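Putative rRNA methylase (Clostridium thermocellum ATCC 27405, PDB 3EEY) binds S-adenosylmethionine and is probably a methyltransferase, perhaps acting on ribosomal RNA. Local coordinates at residues Phe51-Gln56 against Asp87-Cys92; Met98-Tyr103 against Thr136-Tyr141; Ile111-Glu116 against Phe147-Lys152. All coordinates share one frame; numbering follows the deposited sequence.

How the interactions relate
The three contacts follow the Rossmann-like sheet from its half around strand 49-53 to the helices beyond strands 94-101 and 133-139. Interaction 1 closes along the chain before the others open, its centre about 17 Å from that of interaction 2 and about 20 Å from that of interaction 3. Interactions 2 and 3 alternate in sequence because strand 94-101 leads to helix 115-128 and strand 133-139 to helix 148-157. Their centres lie about 10 Å apart, and Gly102 of 98-103 probably hydrogen-bonds Thr113 of 111-116. All three touch S-adenosylmethionine: 51-56 at the ribose and adenine, 98-103 near the methyl group, 111-116 at the adenine. Ile111 packs on Ile55 and Gln56, joining interaction 3 to interaction 1.

Interaction 1: residues Phe51-Gln56 against Asp87-Cys92; sequences FGFDIQ and DKYIDC. With SAM (S-adenosylmethionine), chain K.
Ile90 lies over one face of the Phe51 ring and reaches on to the edge of Phe53, joining the loop at 87-92 to strand 49-53. Phe51 can be followed outward atom by atom. Its CB meets the methyl CD1 of Ile90 at 4.0 Å. The ring root CG and the neighbouring CD2 lie under both CG1 and CD1 of the isoleucine, and CG1 is placed almost exactly above the ring centre, 3.8 Å from the centroid, a CH-pi contact. Farther out, CE1 comes within 3.9 Å of Tyr89 O. With CG anti to the carbonyl carbon (chi1 -71°), the Phe51 ring sits beside its own backbone N, and the roughly perpendicular chi2 (-84°) turns its face to Ile90. Isoleucine suits the place because its longer branch, CG1 to CD1, runs on from the face of Phe51 to the edge of Phe53.

Strand 49-53, which carries both rings, belongs to the Rossmann-like fold of the methyltransferases. The second ring, Phe53, has its CE2 4.0 Å from Ile90 CD1. Its CE1 approaches Tyr89 CD2, and the two rings form an offset edge-to-face pair, centroids 5.9 Å apart and planes at 68°, with the edge of Phe53 turned to the tyrosine face. A tyrosine fits this more exposed border because its hydroxyl has a polar partner in Asp81.

The acidic residue that follows Phe53, Asp54, grips the ribose as in many relatives: OD1 accepts from O2' of S-adenosylmethionine at 2.7 Å and OD2 from O3' at 2.8 Å. OD1 also accepts from the backbone N of Gln56, an Asx turn that steadies the carboxylate, while Gln56 NE2 donates to O2' and Ile55 CD1 packs against N7 of the adenine.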
loop_
_atom_site.group_PDB
_atom_site.type_symbol
_atom_site.label_atom_id
_atom_site.label_comp_id
_atom_site.label_asym_id
_atom_site.label_seq_id
_atom_site.Cartn_x
_atom_site.Cartn_y
_atom_site.Cartn_z
ATOM N N PHE A 51 19.729 16.374 1.544
ATOM C CA PHE A 51 19.831 17.231 0.377
ATOM C C PHE A 51 18.433 17.643 -0.051
ATOM O O PHE A 51 17.557 16.802 -0.240
ATOM C CB PHE A 51 20.559 16.521 -0.773
ATOM C CG PHE A 51 22.032 16.333 -0.540
ATOM C CD1 PHE A 51 22.932 17.352 -0.842
ATOM C CD2 PHE A 51 22.524 15.138 -0.021
ATOM C CE1 PHE A 51 24.299 17.185 -0.631
ATOM C CE2 PHE A 51 23.890 14.959 0.193
ATOM C CZ PHE A 51 24.779 15.984 -0.113
ATOM N N GLY A 52 18.225 18.944 -0.181
ATOM C CA GLY A 52 16.942 19.482 -0.613
ATOM C C GLY A 52 17.043 20.230 -1.925
ATOM O O GLY A 52 18.014 20.941 -2.162
ATOM N N PHE A 53 16.038 20.064 -2.776
ATOM C CA PHE A 53 16.037 20.625 -4.120
ATOM C C PHE A 53 14.741 21.359 -4.398
ATOM O O PHE A 53 13.664 20.873 -4.040
ATOM C CB PHE A 53 16.182 19.514 -5.176
ATOM C CG PHE A 53 17.538 18.875 -5.218
ATOM C CD1 PHE A 53 18.547 19.400 -6.030
ATOM C CD2 PHE A 53 17.807 17.740 -4.469
ATOM C CE1 PHE A 53 19.807 18.810 -6.077
ATOM C CE2 PHE A 53 19.064 17.146 -4.505
ATOM C CZ PHE A 53 20.068 17.690 -5.304
ATOM N N ASP A 54 14.852 22.517 -5.041
ATOM C CA ASP A 54 13.718 23.194 -5.666
ATOM C C ASP A 54 14.227 24.180 -6.714
ATOM O O ASP A 54 15.394 24.577 -6.691
ATOM C CB ASP A 54 12.846 23.910 -4.632
ATOM C CG ASP A 54 11.374 23.907 -5.011
ATOM O OD1 ASP A 54 11.005 24.512 -6.037
ATOM O OD2 ASP A 54 10.571 23.305 -4.271
ATOM N N ILE A 55 13.347 24.563 -7.634
ATOM C CA ILE A 55 13.701 25.475 -8.721
ATOM C C ILE A 55 13.223 26.906 -8.462
ATOM O O ILE A 55 13.489 27.805 -9.265
ATOM C CB ILE A 55 13.175 24.981 -10.106
ATOM C CG1 ILE A 55 11.650 24.824 -10.103
ATOM C CG2 ILE A 55 13.862 23.685 -10.513
ATOM C CD1 ILE A 55 11.045 24.590 -11.473
ATOM N N GLN A 56 12.525 27.110 -7.344
ATOM C CA GLN A 56 12.000 28.426 -6.984
ATOM C C GLN A 56 12.755 29.031 -5.806
ATOM O O GLN A 56 13.102 28.323 -4.859
ATOM C CB GLN A 56 10.508 28.342 -6.659
ATOM C CG GLN A 56 9.620 27.976 -7.845
ATOM C CD GLN A 56 8.135 28.086 -7.533
ATOM O OE1 GLN A 56 7.661 29.117 -7.055
ATOM N NE2 GLN A 56 7.390 27.021 -7.814
ATOM N N ASP A 87 22.521 14.248 -9.276
ATOM C CA ASP A 87 23.786 13.506 -9.359
ATOM C C ASP A 87 25.031 14.404 -9.390
ATOM O O ASP A 87 26.139 13.945 -9.106
ATOM C CB ASP A 87 23.779 12.569 -10.573
ATOM C CG ASP A 87 23.543 13.301 -11.887
ATOM O OD1 ASP A 87 22.785 14.296 -11.916
ATOM O OD2 ASP A 87 24.109 12.869 -12.909
ATOM N N LYS A 88 24.839 15.676 -9.732
ATOM C CA LYS A 88 25.913 16.676 -9.720
ATOM C C LYS A 88 26.325 17.096 -8.304
ATOM O O LYS A 88 27.402 17.661 -8.107
ATOM C CB LYS A 88 25.499 17.919 -10.515
ATOM C CG LYS A 88 25.343 17.682 -12.007
ATOM C CD LYS A 88 24.826 18.907 -12.728
ATOM C CE LYS A 88 24.576 18.581 -14.186
ATOM N NZ LYS A 88 23.866 19.672 -14.904
ATOM N N TYR A 89 25.470 16.812 -7.325
ATOM C CA TYR A 89 25.659 17.324 -5.980
ATOM C C TYR A 89 25.871 16.210 -4.973
ATOM O O TYR A 89 26.386 16.440 -3.879
ATOM C CB TYR A 89 24.456 18.172 -5.577
ATOM C CG TYR A 89 24.172 19.330 -6.503
ATOM C CD1 TYR A 89 24.762 20.579 -6.293
ATOM C CD2 TYR A 89 23.296 19.187 -7.579
ATOM C CE1 TYR A 89 24.492 21.656 -7.143
ATOM C CE2 TYR A 89 23.021 20.256 -8.435
ATOM C CZ TYR A 89 23.627 21.484 -8.210
ATOM O OH TYR A 89 23.352 22.542 -9.040
ATOM N N ILE A 90 25.463 15.000 -5.348
ATOM C CA ILE A 90 25.517 13.841 -4.461
ATOM C C ILE A 90 26.377 12.750 -5.107
ATOM O O ILE A 90 26.199 12.436 -6.287
ATOM C CB ILE A 90 24.086 13.308 -4.135
ATOM C CG1 ILE A 90 23.177 14.457 -3.674
ATOM C CG2 ILE A 90 24.136 12.207 -3.071
ATOM C CD1 ILE A 90 21.692 14.186 -3.763
ATOM N N ASP A 91 27.312 12.192 -4.341
ATOM C CA ASP A 91 28.194 11.131 -4.834
ATOM C C ASP A 91 28.186 9.888 -3.943
ATOM O O ASP A 91 28.676 8.827 -4.341
ATOM C CB ASP A 91 29.626 11.655 -5.038
ATOM C CG ASP A 91 30.260 12.187 -3.752
ATOM O OD1 ASP A 91 29.529 12.582 -2.814
ATOM O OD2 ASP A 91 31.508 12.222 -3.687
ATOM N N CYS A 92 27.630 10.031 -2.742
ATOM C CA CYS A 92 27.476 8.927 -1.792
ATOM C C CYS A 92 26.149 8.194 -2.044
ATOM O O CYS A 92 25.240 8.767 -2.652
ATOM C CB CYS A 92 27.524 9.470 -0.359
ATOM S SG CYS A 92 26.217 10.664 -0.005
HETATM N N SAM K . 7.112 18.472 -0.196
HETATM C CA SAM K . 6.629 19.860 -0.481
HETATM C C SAM K . 6.131 20.568 0.781
HETATM O O SAM K . 5.386 21.554 0.732
HETATM O OXT SAM K . 6.482 20.170 1.891
HETATM C CB SAM K . 5.586 19.846 -1.593
HETATM C CG SAM K . 6.215 19.861 -2.983
HETATM S SD SAM K . 5.233 20.760 -4.215
HETATM C CE SAM K . 3.867 19.592 -4.460
HETATM C "C5'" SAM K . 6.264 20.522 -5.689
HETATM C "C4'" SAM K . 7.544 21.358 -5.593
HETATM O "O4'" SAM K . 8.519 20.908 -6.516
HETATM C "C3'" SAM K . 7.298 22.837 -5.887
HETATM O "O3'" SAM K . 7.843 23.597 -4.833
HETATM C "C2'" SAM K . 8.030 23.102 -7.188
HETATM O "O2'" SAM K . 8.576 24.406 -7.263
HETATM C "C1'" SAM K . 9.110 22.026 -7.149
HETATM N N9 SAM K . 9.641 21.666 -8.478
HETATM C C8 SAM K . 9.041 21.793 -9.709
HETATM N N7 SAM K . 9.903 21.338 -10.652
HETATM C C5 SAM K . 11.038 20.927 -10.034
HETATM C C6 SAM K . 12.234 20.386 -10.494
HETATM N N6 SAM K . 12.450 20.160 -11.788
HETATM N N1 SAM K . 13.220 20.082 -9.583
HETATM C C2 SAM K . 13.053 20.299 -8.232
HETATM N N3 SAM K . 11.866 20.823 -7.786
HETATM C C4 SAM K . 10.882 21.134 -8.668
#

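Interaction 2: residues Met98-Tyr103 against Thr136-Tyr141; sequences MFNLGY and TVVIYY. With SAM (S-adenosylmethionine), chain K.
Phe99 N donates to Thr136 O in a nearly straight bond of 2.8 Å, the first of three strong links between parallel strands 98-101 and 136-139. Phe99 O then accepts from Val138 N, and Leu101 N donates to Val138 O at 2.9 Å. The strand axes run only 8° apart.

Packing is tight on the face bearing Phe99, Leu101, Val137 and Ile139. Leu101 CD1 fits against Val137 CG1 at 3.8 Å and Ile139 CG1 at 3.9 Å; with CG anti to the carbonyl carbon (chi1 -57°), the leucine can span both beta-branched neighbours, whose shape suits extended backbone. Helix 115-128 covers this face. The face of Met98, Asn100, Thr136 and Val138 is more polar but also buried, under helices 8-19 and 35-44; a water links Thr136 OG1 at 2.7 Å with Phe99 O at 2.9 Å.

The loose side is the C-terminal end, at partly exposed Tyr140. Its N makes just a weak bond to Leu101 O, and its ring edge lies by the same oxygen. Tyr140 CE2 lies 3.1 Å from Asn100 OD1, amide and ring planes 40° apart. At the C-terminal end of strand 98-101 and just past it, Asn100 O and Tyr103 O approach the methyl carbon CE of S-adenosylmethionine, an arrangement typical of Rossmann-like methyltransferases, where the cofactor sits at the C-terminal ends of parallel strands.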
loop_
_atom_site.group_PDB
_atom_site.type_symbol
_atom_site.label_atom_id
_atom_site.label_comp_id
_atom_site.label_asym_id
_atom_site.label_seq_id
_atom_site.Cartn_x
_atom_site.Cartn_y
_atom_site.Cartn_z
ATOM N N MET A 98 12.433 11.511 -1.378
ATOM C CA MET A 98 11.015 11.824 -1.368
ATOM C C MET A 98 10.652 12.729 -2.549
ATOM O O MET A 98 11.271 13.773 -2.757
ATOM C CB MET A 98 10.583 12.456 -0.032
ATOM C CG MET A 98 10.781 11.579 1.213
ATOM S SD MET A 98 10.192 12.340 2.760
ATOM C CE MET A 98 8.478 11.913 2.800
ATOM N N PHE A 99 9.662 12.304 -3.329
ATOM C CA PHE A 99 9.071 13.134 -4.387
ATOM C C PHE A 99 7.644 13.483 -4.025
ATOM O O PHE A 99 6.855 12.619 -3.613
ATOM C CB PHE A 99 9.057 12.395 -5.726
ATOM C CG PHE A 99 10.390 12.302 -6.381
ATOM C CD1 PHE A 99 10.794 13.261 -7.300
ATOM C CD2 PHE A 99 11.244 11.254 -6.091
ATOM C CE1 PHE A 99 12.025 13.169 -7.913
ATOM C CE2 PHE A 99 12.477 11.151 -6.703
ATOM C CZ PHE A 99 12.876 12.106 -7.604
ATOM N N ASN A 100 7.312 14.752 -4.187
ATOM C CA ASN A 100 5.952 15.227 -4.005
ATOM C C ASN A 100 5.575 16.027 -5.249
ATOM O O ASN A 100 6.010 17.159 -5.418
ATOM C CB ASN A 100 5.899 16.079 -2.741
ATOM C CG ASN A 100 4.572 16.003 -2.042
ATOM O OD1 ASN A 100 3.635 16.704 -2.407
ATOM N ND2 ASN A 100 4.483 15.155 -1.022
ATOM N N LEU A 101 4.784 15.425 -6.131
ATOM C CA LEU A 101 4.609 15.942 -7.490
ATOM C C LEU A 101 3.425 16.882 -7.658
ATOM O O LEU A 101 2.307 16.547 -7.297
ATOM C CB LEU A 101 4.478 14.784 -8.486
ATOM C CG LEU A 101 5.594 13.744 -8.566
ATOM C CD1 LEU A 101 5.314 12.829 -9.747
ATOM C CD2 LEU A 101 6.935 14.428 -8.721
ATOM N N GLY A 102 3.684 18.047 -8.246
ATOM C CA GLY A 102 2.660 19.063 -8.499
ATOM C C GLY A 102 3.244 20.460 -8.387
ATOM O O GLY A 102 4.435 20.654 -8.627
ATOM N N TYR A 103 2.414 21.436 -8.019
ATOM C CA TYR A 103 2.878 22.820 -7.803
ATOM C C TYR A 103 3.046 23.166 -6.318
ATOM O O TYR A 103 2.563 22.432 -5.451
ATOM C CB TYR A 103 1.942 23.842 -8.482
ATOM C CG TYR A 103 0.469 23.659 -8.185
ATOM C CD1 TYR A 103 -0.394 23.158 -9.159
ATOM C CD2 TYR A 103 -0.067 23.984 -6.934
ATOM C CE1 TYR A 103 -1.753 22.983 -8.898
ATOM C CE2 TYR A 103 -1.426 23.805 -6.659
ATOM C CZ TYR A 103 -2.264 23.310 -7.649
ATOM O OH TYR A 103 -3.609 23.135 -7.396
ATOM N N THR A 136 9.861 7.365 -2.235
ATOM C CA THR A 136 8.416 7.551 -2.217
ATOM C C THR A 136 8.024 8.678 -3.174
ATOM O O THR A 136 8.704 9.692 -3.254
ATOM C CB THR A 136 7.876 7.838 -0.801
ATOM O OG1 THR A 136 8.418 9.073 -0.328
ATOM C CG2 THR A 136 8.249 6.713 0.161
ATOM N N VAL A 137 6.951 8.465 -3.927
ATOM C CA VAL A 137 6.435 9.445 -4.885
ATOM C C VAL A 137 4.944 9.657 -4.604
ATOM O O VAL A 137 4.123 8.766 -4.835
ATOM C CB VAL A 137 6.634 8.972 -6.358
ATOM C CG1 VAL A 137 6.343 10.095 -7.341
ATOM C CG2 VAL A 137 8.035 8.436 -6.580
ATOM N N VAL A 138 4.594 10.822 -4.059
ATOM C CA VAL A 138 3.190 11.189 -3.923
ATOM C C VAL A 138 2.803 11.946 -5.200
ATOM O O VAL A 138 3.360 12.994 -5.499
ATOM C CB VAL A 138 2.910 12.022 -2.643
ATOM C CG1 VAL A 138 1.424 12.316 -2.505
ATOM C CG2 VAL A 138 3.387 11.278 -1.406
ATOM N N ILE A 139 1.877 11.385 -5.968
ATOM C CA ILE A 139 1.481 11.959 -7.247
ATOM C C ILE A 139 0.145 12.671 -7.098
ATOM O O ILE A 139 -0.871 12.048 -6.797
ATOM C CB ILE A 139 1.369 10.880 -8.365
ATOM C CG1 ILE A 139 2.699 10.141 -8.550
ATOM C CG2 ILE A 139 0.922 11.521 -9.683
ATOM C CD1 ILE A 139 2.615 8.889 -9.422
ATOM N N TYR A 140 0.159 13.986 -7.290
ATOM C CA TYR A 140 -1.064 14.774 -7.377
ATOM C C TYR A 140 -1.382 15.029 -8.827
ATOM O O TYR A 140 -0.485 15.216 -9.648
ATOM C CB TYR A 140 -0.916 16.112 -6.685
ATOM C CG TYR A 140 -0.667 16.031 -5.203
ATOM C CD1 TYR A 140 -1.701 16.236 -4.295
ATOM C CD2 TYR A 140 0.610 15.780 -4.699
ATOM C CE1 TYR A 140 -1.471 16.181 -2.920
ATOM C CE2 TYR A 140 0.845 15.719 -3.338
ATOM C CZ TYR A 140 -0.192 15.914 -2.453
ATOM O OH TYR A 140 0.044 15.854 -1.096
ATOM N N TYR A 141 -2.669 15.068 -9.130
ATOM C CA TYR A 141 -3.142 15.160 -10.500
ATOM C C TYR A 141 -4.534 15.769 -10.489
ATOM O O TYR A 141 -5.063 16.074 -9.424
ATOM C CB TYR A 141 -3.121 13.781 -11.185
ATOM C CG TYR A 141 -3.968 12.704 -10.530
ATOM C CD1 TYR A 141 -3.658 12.214 -9.261
ATOM C CD2 TYR A 141 -5.058 12.150 -11.197
ATOM C CE1 TYR A 141 -4.418 11.240 -8.664
ATOM C CE2 TYR A 141 -5.831 11.155 -10.604
ATOM C CZ TYR A 141 -5.503 10.705 -9.333
ATOM O OH TYR A 141 -6.253 9.716 -8.721
HETATM N N SAM K . 7.112 18.472 -0.196
HETATM C CA SAM K . 6.629 19.860 -0.481
HETATM C C SAM K . 6.131 20.568 0.781
HETATM O O SAM K . 5.386 21.554 0.732
HETATM O OXT SAM K . 6.482 20.170 1.891
HETATM C CB SAM K . 5.586 19.846 -1.593
HETATM C CG SAM K . 6.215 19.861 -2.983
HETATM S SD SAM K . 5.233 20.760 -4.215
HETATM C CE SAM K . 3.867 19.592 -4.460
HETATM C "C5'" SAM K . 6.264 20.522 -5.689
HETATM C "C4'" SAM K . 7.544 21.358 -5.593
HETATM O "O4'" SAM K . 8.519 20.908 -6.516
HETATM C "C3'" SAM K . 7.298 22.837 -5.887
HETATM O "O3'" SAM K . 7.843 23.597 -4.833
HETATM C "C2'" SAM K . 8.030 23.102 -7.188
HETATM O "O2'" SAM K . 8.576 24.406 -7.263
HETATM C "C1'" SAM K . 9.110 22.026 -7.149
HETATM N N9 SAM K . 9.641 21.666 -8.478
HETATM C C8 SAM K . 9.041 21.793 -9.709
HETATM N N7 SAM K . 9.903 21.338 -10.652
HETATM C C5 SAM K . 11.038 20.927 -10.034
HETATM C C6 SAM K . 12.234 20.386 -10.494
HETATM N N6 SAM K . 12.450 20.160 -11.788
HETATM N N1 SAM K . 13.220 20.082 -9.583
HETATM C C2 SAM K . 13.053 20.299 -8.232
HETATM N N3 SAM K . 11.866 20.823 -7.786
HETATM C C4 SAM K . 10.882 21.134 -8.668
HETATM O O HOH W 1 7.274 11.427 -1.026
#

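Interaction 3: residues Ile111-Glu116 against Phe147-Lys152; sequences ISTRPE and FEEKEK. With SAM (S-adenosylmethionine), chain K.
Thr113 OG1 donates to Glu149 OE1 at 2.8 Å, using the syn lone pair of the carboxylate, the one on the side of its other oxygen. The hydroxyl stands between the backbone N and the carbonyl carbon (chi1 54°), and this rotation directs OG1 to the glutamate while CG2 packs on C8 of the S-adenosylmethionine adenine at 3.6 Å. Threonine suits the place because its two branches serve a polar and an apolar neighbour at once.

Glu149 has a fully stretched chain, CG anti to the backbone N (chi1 -180°), and so carries its carboxylate from the first turn of its helix across to the loop, meeting Thr113 at about a right angle. Buried though it is, the carboxylate is well supplied, for OE2 accepts from Thr118 OG1. The length of the glutamate chain lets its carboxylate reach from the helix to the loop.

Pro115 packs alongside, against the backbone and CB of Glu149. Its CG rests 3.8 Å from Glu149 CA, and its CB touches Lys152 CD, also at 3.8 Å. Proline is at home in the first turn of a helix, where its missing N-H costs no bond. Lys152 extends its methylenes past the ring to bring NZ to Glu148 OE2 at 2.7 Å, a salt bridge on the anti lone pair. Arg114, the N-cap residue, bridges through NH1 to Glu116 OE2, which lies in the guanidinium plane.

The contact thus sets the start of helix 115-128 against the start of helix 148-157, while Thr113 and Glu149 both pack on Leu101 of strand 94-101.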
loop_
_atom_site.group_PDB
_atom_site.type_symbol
_atom_site.label_atom_id
_atom_site.label_comp_id
_atom_site.label_asym_id
_atom_site.label_seq_id
_atom_site.Cartn_x
_atom_site.Cartn_y
_atom_site.Cartn_z
ATOM N N ILE A 111 3.916 26.921 -12.166
ATOM C CA ILE A 111 5.248 26.324 -12.004
ATOM C C ILE A 111 5.163 24.992 -11.246
ATOM O O ILE A 111 5.086 24.950 -10.009
ATOM C CB ILE A 111 6.265 27.293 -11.340
ATOM C CG1 ILE A 111 6.319 28.622 -12.109
ATOM C CG2 ILE A 111 7.654 26.648 -11.282
ATOM C CD1 ILE A 111 7.027 29.754 -11.380
ATOM N N SER A 112 5.168 23.906 -12.012
ATOM C CA SER A 112 5.009 22.566 -11.462
ATOM C C SER A 112 5.980 21.568 -12.087
ATOM O O SER A 112 6.623 21.860 -13.102
ATOM C CB SER A 112 3.562 22.081 -11.629
ATOM O OG SER A 112 3.148 22.138 -12.982
ATOM N N THR A 113 6.079 20.397 -11.459
ATOM C CA THR A 113 6.930 19.315 -11.935
ATOM C C THR A 113 6.483 18.856 -13.323
ATOM O O THR A 113 5.289 18.822 -13.631
ATOM C CB THR A 113 6.957 18.107 -10.947
ATOM O OG1 THR A 113 5.624 17.671 -10.659
ATOM C CG2 THR A 113 7.668 18.456 -9.642
ATOM N N ARG A 114 7.461 18.534 -14.160
ATOM C CA ARG A 114 7.238 18.103 -15.542
ATOM C C ARG A 114 7.607 16.627 -15.671
ATOM O O ARG A 114 8.566 16.187 -15.037
ATOM C CB ARG A 114 8.130 18.914 -16.489
ATOM C CG ARG A 114 7.669 20.330 -16.783
ATOM C CD ARG A 114 8.814 21.131 -17.390
ATOM N NE ARG A 114 8.345 22.211 -18.255
ATOM C CZ ARG A 114 8.218 22.119 -19.579
ATOM N NH1 ARG A 114 8.525 20.990 -20.209
ATOM N NH2 ARG A 114 7.782 23.161 -20.275
ATOM N N PRO A 115 6.861 15.862 -16.498
ATOM C CA PRO A 115 7.130 14.431 -16.700
ATOM C C PRO A 115 8.574 14.105 -17.050
ATOM O O PRO A 115 9.159 13.227 -16.422
ATOM C CB PRO A 115 6.218 14.057 -17.872
ATOM C CG PRO A 115 5.143 15.054 -17.861
ATOM C CD PRO A 115 5.697 16.316 -17.286
ATOM N N GLU A 116 9.128 14.823 -18.029
ATOM C CA GLU A 116 10.494 14.634 -18.538
ATOM C C GLU A 116 11.543 14.674 -17.432
ATOM O O GLU A 116 12.369 13.766 -17.315
ATOM C CB GLU A 116 10.846 15.712 -19.574
ATOM C CG GLU A 116 9.716 16.110 -20.543
ATOM C CD GLU A 116 8.855 17.272 -20.036
ATOM O OE1 GLU A 116 7.611 17.139 -20.061
ATOM O OE2 GLU A 116 9.416 18.311 -19.615
ATOM N N PHE A 147 -3.233 15.626 -15.907
ATOM C CA PHE A 147 -3.082 14.169 -15.790
ATOM C C PHE A 147 -1.862 13.579 -16.494
ATOM O O PHE A 147 -1.560 12.400 -16.326
ATOM C CB PHE A 147 -4.327 13.478 -16.341
ATOM C CG PHE A 147 -5.599 13.823 -15.618
ATOM C CD1 PHE A 147 -5.983 13.107 -14.487
ATOM C CD2 PHE A 147 -6.432 14.843 -16.081
ATOM C CE1 PHE A 147 -7.162 13.413 -13.818
ATOM C CE2 PHE A 147 -7.615 15.145 -15.423
ATOM C CZ PHE A 147 -7.974 14.427 -14.288
ATOM N N GLU A 148 -1.173 14.404 -17.275
ATOM C CA GLU A 148 -0.102 13.972 -18.167
ATOM C C GLU A 148 1.127 13.443 -17.418
ATOM O O GLU A 148 1.751 12.473 -17.849
ATOM C CB GLU A 148 0.278 15.145 -19.087
ATOM C CG GLU A 148 1.359 14.876 -20.139
ATOM C CD GLU A 148 2.161 16.131 -20.497
ATOM O OE1 GLU A 148 1.909 17.215 -19.916
ATOM O OE2 GLU A 148 3.059 16.031 -21.361
ATOM N N GLU A 149 1.462 14.093 -16.305
ATOM C CA GLU A 149 2.585 13.687 -15.468
ATOM C C GLU A 149 2.339 12.357 -14.782
ATOM O O GLU A 149 3.216 11.491 -14.799
ATOM C CB GLU A 149 2.929 14.759 -14.430
ATOM C CG GLU A 149 4.102 14.356 -13.550
ATOM C CD GLU A 149 4.608 15.471 -12.688
ATOM O OE1 GLU A 149 3.789 16.198 -12.085
ATOM O OE2 GLU A 149 5.839 15.599 -12.595
ATOM N N LYS A 150 1.149 12.203 -14.200
ATOM C CA LYS A 150 0.726 10.942 -13.591
ATOM C C LYS A 150 0.870 9.780 -14.579
ATOM O O LYS A 150 1.523 8.776 -14.267
ATOM C CB LYS A 150 -0.723 11.023 -13.081
ATOM C CG LYS A 150 -1.211 9.731 -12.413
ATOM C CD LYS A 150 -2.731 9.628 -12.336
ATOM C CE LYS A 150 -3.367 9.115 -13.620
ATOM N NZ LYS A 150 -3.857 7.708 -13.493
ATOM N N GLU A 151 0.292 9.954 -15.770
ATOM C CA GLU A 151 0.274 8.923 -16.807
ATOM C C GLU A 151 1.670 8.529 -17.281
ATOM O O GLU A 151 1.981 7.344 -17.352
ATOM C CB GLU A 151 -0.593 9.377 -17.990
ATOM C CG GLU A 151 -2.082 9.442 -17.684
ATOM C CD GLU A 151 -2.738 8.075 -17.692
ATOM O OE1 GLU A 151 -3.011 7.546 -18.795
ATOM O OE2 GLU A 151 -2.983 7.534 -16.592
ATOM N N LYS A 152 2.518 9.516 -17.562
ATOM C CA LYS A 152 3.868 9.239 -18.038
ATOM C C LYS A 152 4.792 8.646 -16.973
ATOM O O LYS A 152 5.512 7.690 -17.267
ATOM C CB LYS A 152 4.495 10.477 -18.693
ATOM C CG LYS A 152 3.843 10.850 -20.007
ATOM C CD LYS A 152 4.453 12.092 -20.630
ATOM C CE LYS A 152 3.697 12.480 -21.901
ATOM N NZ LYS A 152 4.164 13.781 -22.460
HETATM N N SAM K . 7.112 18.472 -0.196
HETATM C CA SAM K . 6.629 19.860 -0.481
HETATM C C SAM K . 6.131 20.568 0.781
HETATM O O SAM K . 5.386 21.554 0.732
HETATM O OXT SAM K . 6.482 20.170 1.891
HETATM C CB SAM K . 5.586 19.846 -1.593
HETATM C CG SAM K . 6.215 19.861 -2.983
HETATM S SD SAM K . 5.233 20.760 -4.215
HETATM C CE SAM K . 3.867 19.592 -4.460
HETATM C "C5'" SAM K . 6.264 20.522 -5.689
HETATM C "C4'" SAM K . 7.544 21.358 -5.593
HETATM O "O4'" SAM K . 8.519 20.908 -6.516
HETATM C "C3'" SAM K . 7.298 22.837 -5.887
HETATM O "O3'" SAM K . 7.843 23.597 -4.833
HETATM C "C2'" SAM K . 8.030 23.102 -7.188
HETATM O "O2'" SAM K . 8.576 24.406 -7.263
HETATM C "C1'" SAM K . 9.110 22.026 -7.149
HETATM N N9 SAM K . 9.641 21.666 -8.478
HETATM C C8 SAM K . 9.041 21.793 -9.709
HETATM N N7 SAM K . 9.903 21.338 -10.652
HETATM C C5 SAM K . 11.038 20.927 -10.034
HETATM C C6 SAM K . 12.234 20.386 -10.494
HETATM N N6 SAM K . 12.450 20.160 -11.788
HETATM N N1 SAM K . 13.220 20.082 -9.583
HETATM C C2 SAM K . 13.053 20.299 -8.232
HETATM N N3 SAM K . 11.866 20.823 -7.786
HETATM C C4 SAM K . 10.882 21.134 -8.668
#